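Local coordinates for protein cytochrome P450 RhF (Acinetobacter radioresistens, PDB 6RO8) that binds heme through its P450 domain, one part of a longer protein with an iron-sulfur module, and probably acts as a monooxygenase, at residues E103-G108 with F220-G225. Residues are numbered along the deposited sequence; the frame is centred on the assembly and turned at random.
Sequences EKYKYG and FWEYSG
One face of the Trp221 indole is covered by backbone of Tyr107 and Gly108, while Tyr107 and Tyr105 each present a ring edge to helix 207-233. The covering chain leaves helix 96-104 through a Schellman motif, in which Lys106, at positive phi, is the C-prime residue and its N bonds to Glu103 O. Tyr107 CA makes a CH-pi contact 3.9 Å from the centroid of the five-membered ring of Trp221, 16° off the normal, and Gly108 N lies over the same face. A chi1 of -177° sets CG of Trp221 opposite the backbone N, and the indole extends from helix 207-233 to lie against the turn. The Tyr107 ring is inclined at 67° to the six-membered ring of Trp221, and Trp221 CB lies at its edge, in plane, 3.4 Å from Tyr107 CD1. His261 of helix 257-270 stacks on Trp221, tying the indole to a third element of this P450 heme domain. The Tyr105 ring has Lys104 CD on one face and the Glu222 carboxylate at its edge, the two planes perpendicular. The Tyr105 hydroxyl is hydrogen-bonded to Glu215 OE1, earlier on helix 207-233. At that edge, Glu222 OE1 comes within 3.4 Å of Tyr105 CE1.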
loop_
_atom_site.group_PDB
_atom_site.type_symbol
_atom_site.label_atom_id
_atom_site.label_comp_id
_atom_site.label_asym_id
_atom_site.label_seq_id
_atom_site.Cartn_x
_atom_site.Cartn_y
_atom_site.Cartn_z
ATOM N N GLU A 103 22.155 -5.139 13.312
ATOM C CA GLU A 103 23.587 -4.913 13.161
ATOM C C GLU A 103 24.294 -6.170 12.670
ATOM O O GLU A 103 25.232 -6.092 11.865
ATOM C CB GLU A 103 24.185 -4.458 14.493
ATOM C CG GLU A 103 24.268 -2.967 14.665
ATOM C CD GLU A 103 25.372 -2.366 13.841
ATOM O OE1 GLU A 103 26.385 -3.062 13.613
ATOM O OE2 GLU A 103 25.222 -1.203 13.416
ATOM N N LYS A 104 23.867 -7.340 13.161
ATOM C CA LYS A 104 24.442 -8.600 12.703
ATOM C C LYS A 104 24.296 -8.746 11.196
ATOM O O LYS A 104 25.222 -9.198 10.517
ATOM C CB LYS A 104 23.788 -9.778 13.433
ATOM C CG LYS A 104 24.276 -11.153 12.963
ATOM C CD LYS A 104 23.123 -12.114 12.603
ATOM C CE LYS A 104 23.651 -13.480 12.099
ATOM N NZ LYS A 104 23.882 -13.538 10.609
ATOM N N TYR A 105 23.147 -8.357 10.650
ATOM C CA TYR A 105 22.920 -8.404 9.216
ATOM C C TYR A 105 23.433 -7.161 8.492
ATOM O O TYR A 105 23.200 -7.028 7.285
ATOM C CB TYR A 105 21.424 -8.617 8.927
ATOM C CG TYR A 105 20.952 -9.980 9.383
ATOM C CD1 TYR A 105 21.201 -11.116 8.617
ATOM C CD2 TYR A 105 20.296 -10.139 10.590
ATOM C CE1 TYR A 105 20.799 -12.367 9.039
ATOM C CE2 TYR A 105 19.884 -11.383 11.016
ATOM C CZ TYR A 105 20.140 -12.495 10.240
ATOM O OH TYR A 105 19.735 -13.740 10.672
ATOM N N LYS A 106 24.149 -6.279 9.189
ATOM C CA LYS A 106 24.585 -4.989 8.649
ATOM C C LYS A 106 23.463 -4.329 7.853
ATOM O O LYS A 106 23.633 -3.912 6.707
ATOM C CB LYS A 106 25.853 -5.134 7.801
ATOM C CG LYS A 106 27.080 -5.631 8.567
ATOM C CD LYS A 106 27.631 -4.594 9.546
ATOM C CE LYS A 106 28.671 -5.201 10.518
ATOM N NZ LYS A 106 28.424 -4.866 11.961
ATOM N N TYR A 107 22.296 -4.245 8.483
ATOM C CA TYR A 107 21.105 -3.720 7.824
ATOM C C TYR A 107 21.299 -2.252 7.476
ATOM O O TYR A 107 21.677 -1.443 8.327
ATOM C CB TYR A 107 19.902 -3.910 8.747
ATOM C CG TYR A 107 18.559 -3.435 8.259
ATOM C CD1 TYR A 107 17.829 -4.170 7.326
ATOM C CD2 TYR A 107 17.976 -2.293 8.796
ATOM C CE1 TYR A 107 16.557 -3.754 6.906
ATOM C CE2 TYR A 107 16.721 -1.865 8.388
ATOM C CZ TYR A 107 16.012 -2.596 7.448
ATOM O OH TYR A 107 14.762 -2.157 7.055
ATOM N N GLY A 108 21.041 -1.905 6.218
ATOM C CA GLY A 108 21.401 -0.579 5.764
ATOM C C GLY A 108 20.326 0.108 4.958
ATOM O O GLY A 108 20.622 0.863 4.026
ATOM N N PHE A 220 15.680 -10.665 5.444
ATOM C CA PHE A 220 15.164 -9.982 4.260
ATOM C C PHE A 220 16.233 -9.099 3.617
ATOM O O PHE A 220 16.455 -9.156 2.405
ATOM C CB PHE A 220 13.934 -9.155 4.658
ATOM C CG PHE A 220 13.055 -8.754 3.507
ATOM C CD1 PHE A 220 13.315 -9.202 2.217
ATOM C CD2 PHE A 220 11.968 -7.912 3.721
ATOM C CE1 PHE A 220 12.502 -8.822 1.171
ATOM C CE2 PHE A 220 11.158 -7.540 2.691
ATOM C CZ PHE A 220 11.426 -7.994 1.411
ATOM N N TRP A 221 16.900 -8.271 4.416
ATOM C CA TRP A 221 17.990 -7.453 3.899
ATOM C C TRP A 221 19.082 -8.322 3.288
ATOM O O TRP A 221 19.546 -8.065 2.171
ATOM C CB TRP A 221 18.570 -6.583 5.020
ATOM C CG TRP A 221 19.646 -5.656 4.553
ATOM C CD1 TRP A 221 20.995 -5.816 4.701
ATOM C CD2 TRP A 221 19.465 -4.421 3.854
ATOM N NE1 TRP A 221 21.662 -4.755 4.136
ATOM C CE2 TRP A 221 20.747 -3.885 3.609
ATOM C CE3 TRP A 221 18.345 -3.716 3.413
ATOM C CZ2 TRP A 221 20.938 -2.681 2.941
ATOM C CZ3 TRP A 221 18.535 -2.521 2.746
ATOM C CH2 TRP A 221 19.824 -2.015 2.517
ATOM N N GLU A 222 19.510 -9.353 4.014
ATOM C CA GLU A 222 20.547 -10.235 3.504
ATOM C C GLU A 222 20.110 -10.919 2.222
ATOM O O GLU A 222 20.889 -11.009 1.266
ATOM C CB GLU A 222 20.908 -11.270 4.555
ATOM C CG GLU A 222 22.140 -12.050 4.230
ATOM C CD GLU A 222 22.605 -12.844 5.420
ATOM O OE1 GLU A 222 21.756 -13.538 6.017
ATOM O OE2 GLU A 222 23.807 -12.772 5.765
ATOM N N TYR A 223 18.867 -11.405 2.183
ATOM C CA TYR A 223 18.350 -12.049 0.979
ATOM C C TYR A 223 18.446 -11.121 -0.235
ATOM O O TYR A 223 18.996 -11.498 -1.278
ATOM C CB TYR A 223 16.901 -12.500 1.201
ATOM C CG TYR A 223 16.271 -13.124 -0.032
ATOM C CD1 TYR A 223 16.538 -14.448 -0.385
ATOM C CD2 TYR A 223 15.414 -12.388 -0.846
ATOM C CE1 TYR A 223 15.969 -15.022 -1.508
ATOM C CE2 TYR A 223 14.837 -12.954 -1.983
ATOM C CZ TYR A 223 15.123 -14.270 -2.305
ATOM O OH TYR A 223 14.565 -14.849 -3.419
ATOM N N SER A 224 17.905 -9.899 -0.114
ATOM C CA SER A 224 17.916 -8.888 -1.167
ATOM C C SER A 224 19.342 -8.611 -1.607
ATOM O O SER A 224 19.596 -8.373 -2.797
ATOM C CB SER A 224 17.197 -7.615 -0.686
ATOM O OG SER A 224 17.407 -7.420 0.703
ATOM N N GLY A 225 20.289 -8.679 -0.671
ATOM C CA GLY A 225 21.681 -8.553 -1.053
ATOM C C GLY A 225 22.129 -9.629 -2.020
ATOM O O GLY A 225 22.658 -9.323 -3.087
#